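Local structure of putative Scyalone Dehydratase (Novosphingobium aromaticivorans DSM 12444, 3EF8) at residues A[41-46]-A[127-132]; A[86-91]-A[113-118]. The protein is of unproven function but has an NTF2-like, SnoaL-type fold and may be a lyase akin to scytalone dehydratase. All coordinates share one frame; numbering follows the deposited sequence.

Contact 1: residues A[41-46]-A[127-132]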
# COMPACT_ATOMS: atom_id res chain seq x y z
N GLU A 41 7.63 -3.21 24.27
CA GLU A 41 6.66 -2.20 24.62
C GLU A 41 5.77 -1.93 23.43
O GLU A 41 6.22 -1.85 22.28
CB GLU A 41 7.32 -0.87 24.97
CG GLU A 41 8.11 -0.91 26.22
CD GLU A 41 8.99 0.32 26.37
OE1 GLU A 41 9.01 1.19 25.46
OE2 GLU A 41 9.70 0.39 27.40
N VAL A 42 4.50 -1.79 23.72
CA VAL A 42 3.50 -1.42 22.73
C VAL A 42 2.65 -0.29 23.28
O VAL A 42 2.17 -0.34 24.41
CB VAL A 42 2.65 -2.64 22.29
CG1 VAL A 42 1.68 -2.28 21.24
CG2 VAL A 42 3.54 -3.73 21.76
N SER A 43 2.49 0.75 22.48
CA SER A 43 1.70 1.91 22.85
C SER A 43 0.66 2.18 21.81
O SER A 43 0.97 2.53 20.67
CB SER A 43 2.56 3.14 23.02
OG SER A 43 1.78 4.28 23.30
N TYR A 44 -0.60 2.09 22.22
CA TYR A 44 -1.72 2.41 21.36
C TYR A 44 -2.43 3.71 21.75
O TYR A 44 -3.13 4.31 20.94
CB TYR A 44 -2.71 1.26 21.30
CG TYR A 44 -2.12 -0.05 20.85
CD1 TYR A 44 -1.44 -0.14 19.64
CD2 TYR A 44 -2.26 -1.20 21.62
CE1 TYR A 44 -0.90 -1.34 19.21
CE2 TYR A 44 -1.73 -2.40 21.21
CZ TYR A 44 -1.05 -2.47 20.00
OH TYR A 44 -0.52 -3.67 19.58
N ALA A 45 -2.23 4.15 22.99
CA ALA A 45 -2.77 5.41 23.51
C ALA A 45 -2.04 5.83 24.78
O ALA A 45 -1.33 5.04 25.37
CB ALA A 45 -4.25 5.31 23.76
N PRO A 46 -2.21 7.08 25.20
CA PRO A 46 -1.36 7.55 26.28
C PRO A 46 -1.57 6.75 27.54
O PRO A 46 -0.70 6.71 28.42
CB PRO A 46 -1.78 9.02 26.46
CG PRO A 46 -2.38 9.40 25.13
CD PRO A 46 -3.06 8.14 24.64
N ARG A 127 9.68 -2.32 20.10
CA ARG A 127 8.69 -1.33 20.44
C ARG A 127 7.81 -1.05 19.23
O ARG A 127 8.30 -1.00 18.12
CB ARG A 127 9.31 0.01 20.89
CG ARG A 127 8.25 1.01 21.30
CD ARG A 127 8.83 2.25 22.04
NE ARG A 127 7.85 3.34 22.08
CZ ARG A 127 6.94 3.48 23.04
NH1 ARG A 127 6.92 2.59 24.03
NH2 ARG A 127 6.07 4.46 23.02
N ARG A 128 6.50 -0.93 19.47
CA ARG A 128 5.55 -0.38 18.48
C ARG A 128 4.75 0.72 19.11
O ARG A 128 4.13 0.52 20.17
CB ARG A 128 4.55 -1.41 17.96
CG ARG A 128 5.12 -2.64 17.41
CD ARG A 128 4.16 -3.27 16.42
NE ARG A 128 4.22 -2.56 15.13
CZ ARG A 128 3.71 -2.99 14.00
NH1 ARG A 128 2.93 -4.06 13.97
NH2 ARG A 128 3.99 -2.35 12.89
N GLU A 129 4.70 1.85 18.43
CA GLU A 129 3.89 2.95 18.86
C GLU A 129 2.96 3.30 17.71
O GLU A 129 3.39 3.67 16.62
CB GLU A 129 4.74 4.15 19.23
CG GLU A 129 3.94 5.38 19.55
CD GLU A 129 4.80 6.53 19.97
OE1 GLU A 129 5.67 6.35 20.85
OE2 GLU A 129 4.57 7.63 19.47
N LEU A 130 1.66 3.14 17.92
CA LEU A 130 0.65 3.53 16.95
C LEU A 130 0.25 4.93 17.17
O LEU A 130 -0.14 5.29 18.32
CB LEU A 130 -0.58 2.65 17.04
CG LEU A 130 -1.72 3.04 16.13
CD1 LEU A 130 -1.41 2.78 14.65
CD2 LEU A 130 -2.99 2.27 16.55
N ARG A 131 0.31 5.74 16.12
CA ARG A 131 -0.20 7.11 16.14
C ARG A 131 -1.40 7.12 15.20
O ARG A 131 -1.34 6.62 14.10
CB ARG A 131 0.85 8.13 15.73
CG ARG A 131 2.05 8.10 16.66
CD ARG A 131 3.06 9.17 16.31
NE ARG A 131 4.25 9.01 17.12
CZ ARG A 131 5.41 9.62 16.90
NH1 ARG A 131 5.54 10.47 15.89
NH2 ARG A 131 6.43 9.37 17.70
N THR A 132 -2.54 7.62 15.68
CA THR A 132 -3.79 7.56 14.97
C THR A 132 -4.05 8.86 14.23
O THR A 132 -4.24 9.92 14.81
CB THR A 132 -4.95 7.20 15.95
OG1 THR A 132 -4.71 5.90 16.50
CG2 THR A 132 -6.27 7.17 15.23
O HOH W 1 -2.87 5.71 18.58

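Contact 2: residues A[86-91]-A[113-118]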
# COMPACT_ATOMS: atom_id res chain seq x y z
N GLU A 86 19.34 -3.69 14.51
CA GLU A 86 18.41 -2.75 15.13
C GLU A 86 18.02 -1.66 14.17
O GLU A 86 18.88 -1.00 13.59
CB GLU A 86 19.00 -2.08 16.39
CG GLU A 86 18.06 -1.11 17.11
CD GLU A 86 18.69 -0.34 18.27
OE1 GLU A 86 19.80 -0.70 18.70
OE2 GLU A 86 18.04 0.58 18.79
N ALA A 87 16.72 -1.49 13.96
CA ALA A 87 16.26 -0.47 13.06
C ALA A 87 15.03 0.20 13.62
O ALA A 87 14.21 -0.41 14.32
CB ALA A 87 15.95 -1.06 11.67
N ASN A 88 14.87 1.45 13.23
CA ASN A 88 13.72 2.28 13.53
C ASN A 88 12.91 2.39 12.23
O ASN A 88 13.45 2.60 11.15
CB ASN A 88 14.17 3.66 13.98
CG ASN A 88 14.92 3.62 15.28
OD1 ASN A 88 14.65 2.77 16.11
ND2 ASN A 88 15.85 4.58 15.48
N VAL A 89 11.61 2.18 12.36
CA VAL A 89 10.74 2.14 11.18
C VAL A 89 9.53 3.05 11.36
O VAL A 89 8.92 3.12 12.44
CB VAL A 89 10.20 0.72 11.00
CG1 VAL A 89 9.47 0.53 9.61
CG2 VAL A 89 11.37 -0.31 11.11
N ARG A 90 9.18 3.77 10.31
CA ARG A 90 7.96 4.56 10.27
C ARG A 90 7.15 4.04 9.11
O ARG A 90 7.68 3.76 8.03
CB ARG A 90 8.23 6.04 10.02
CG ARG A 90 6.98 6.92 10.04
CD ARG A 90 7.29 8.34 9.60
NE ARG A 90 7.56 8.39 8.18
CZ ARG A 90 8.42 9.20 7.61
NH1 ARG A 90 9.17 10.02 8.34
NH2 ARG A 90 8.52 9.19 6.31
N SER A 91 5.86 3.82 9.33
CA SER A 91 5.00 3.32 8.25
C SER A 91 3.57 3.77 8.43
O SER A 91 3.20 4.37 9.44
CB SER A 91 5.02 1.81 8.18
OG SER A 91 4.49 1.22 9.37
N PHE A 113 5.29 3.76 14.52
CA PHE A 113 6.67 4.11 14.84
C PHE A 113 7.21 2.93 15.62
O PHE A 113 6.86 2.73 16.78
CB PHE A 113 6.78 5.43 15.59
CG PHE A 113 6.58 6.62 14.72
CD1 PHE A 113 5.32 6.98 14.29
CD2 PHE A 113 7.65 7.34 14.25
CE1 PHE A 113 5.15 8.03 13.41
CE2 PHE A 113 7.45 8.41 13.40
CZ PHE A 113 6.20 8.75 13.00
N ASP A 114 8.07 2.14 15.00
CA ASP A 114 8.55 0.90 15.53
C ASP A 114 10.06 0.88 15.68
O ASP A 114 10.79 1.58 14.97
CB ASP A 114 8.18 -0.25 14.55
CG ASP A 114 6.67 -0.40 14.31
OD1 ASP A 114 5.87 -0.23 15.26
OD2 ASP A 114 6.33 -0.74 13.13
N THR A 115 10.53 0.10 16.66
CA THR A 115 11.90 -0.36 16.70
C THR A 115 11.88 -1.88 16.65
O THR A 115 11.15 -2.53 17.45
CB THR A 115 12.63 0.11 17.98
OG1 THR A 115 12.67 1.55 17.97
CG2 THR A 115 14.09 -0.47 18.06
N VAL A 116 12.61 -2.39 15.68
CA VAL A 116 12.77 -3.80 15.43
C VAL A 116 14.23 -4.21 15.70
O VAL A 116 15.18 -3.43 15.52
CB VAL A 116 12.30 -4.18 13.99
CG1 VAL A 116 10.79 -3.87 13.86
CG2 VAL A 116 13.11 -3.49 12.94
N VAL A 117 14.39 -5.43 16.19
CA VAL A 117 15.70 -6.00 16.49
C VAL A 117 15.80 -7.37 15.89
O VAL A 117 14.82 -8.08 15.81
CB VAL A 117 15.96 -6.04 18.03
CG1 VAL A 117 16.06 -4.62 18.58
CG2 VAL A 117 14.85 -6.85 18.74
N LYS A 118 17.00 -7.75 15.49
CA LYS A 118 17.23 -9.05 14.89
C LYS A 118 17.85 -9.99 15.90
O LYS A 118 18.91 -9.73 16.45
CB LYS A 118 18.09 -8.95 13.66
CG LYS A 118 17.96 -10.11 12.72
CD LYS A 118 18.98 -10.08 11.60
CE LYS A 118 18.80 -11.26 10.64
NZ LYS A 118 19.86 -11.37 9.60
O HOH W 2 6.52 1.13 11.15

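Contact 1: residues A[41-46]-A[127-132]
E41 and R127 cross at a slant in the parallel strand pair of a curved NTF2-like sheet, where 40-43 runs along 122-136. R127 leaves its strand with CG anti to the backbone N (chi1 -177°) and stays extended to NE, which carries its guanidinium across to E41. There NH1 reaches E41 OE1 at 2.9 Å, on its anti side but well out of the carboxylate plane; the two planes are nearly perpendicular, and the N-H...O angle is only 133°. The other terminal nitrogen, NH2, lies near S43 CB and gives a straighter bond to E129 OE1, held in the guanidinium plane at 2.9 Å. E129 is gripped side-on by R131, whose NE and NH2 both donate to OE2, making a chain of alternating charges. On the face of V42, R128 turns from the strand pair to a salt bridge with D114. Between the strands, S43 N donates to R128 O and S43 O accepts from L130 N. Past S43 the chain turns into a classic bulge, with Y44 and A45 both facing F48; L130 CB meets the edge of the Y44 ring at CD1, 3.9 Å away. A water donates to Y44 O and L130 O and accepts from T132 OG1, each at 2.8 Å.

Contact 2: residues A[86-91]-A[113-118]
A87 and V116, and likewise V89 and D114, form the hydrogen-bonded pairs of an antiparallel ladder in the hairpin of strands 86-99 and 106-119. Each pair is closed by two backbone bonds, the straightest running from D114 N to V89 O at 2.9 Å.

Apolar packing lies on the face that also carries D114, turned to helix 3-25. V116 CG2 sits between the backbone N and the carbonyl carbon of its own residue, and from there touches A87 CB at 3.9 Å and V89 CG2 at 4.1 Å.

The opposite face is more polar. N88 and T115 lie side by side, and T115 OG1 donates to N88 OD1 at 3.0 Å, tilted 27° from the amide plane, while T115 CG2 packs against E86 CG. A valine in place of T115 would probably leave N88 OD1 without this donor and its amide freer to turn.

Farther along, R90 runs beside F113 and lays CG over one ring face, a CH-pi contact 3.9 Å from the centroid. Its NH2 forms a salt bridge with D19 of the second subunit.

A water accepts from S91 OG and donates to D114 OD2, the salt-bridge partner of R128. The buried carboxylate is thus held by an arginine and a water, which fixes a polar group within a face otherwise made of A87, V89 and V116.

Overall arrangement
Contact 1 and contact 2 belong to one sheet, joined where strand 106-119 lies beside strand 122-136. Their centres are 13 Å apart, and both are partly buried. A probable backbone hydrogen bond from F113 N to E129 O and the R128-D114 bridge link them directly, while R131 makes a cation-pi contact with the F113 ring. The first pairs parallel strands distant in sequence; the second pairs the antiparallel arms of a hairpin. Charge dominates the E41 face of contact 1, where E41 is exposed and its partners are partly exposed, whereas contact 2 sets V89 and V116 against helix 3-25. Both reach the second subunit, contact 1 through R131 alone and contact 2 through R90 and F113.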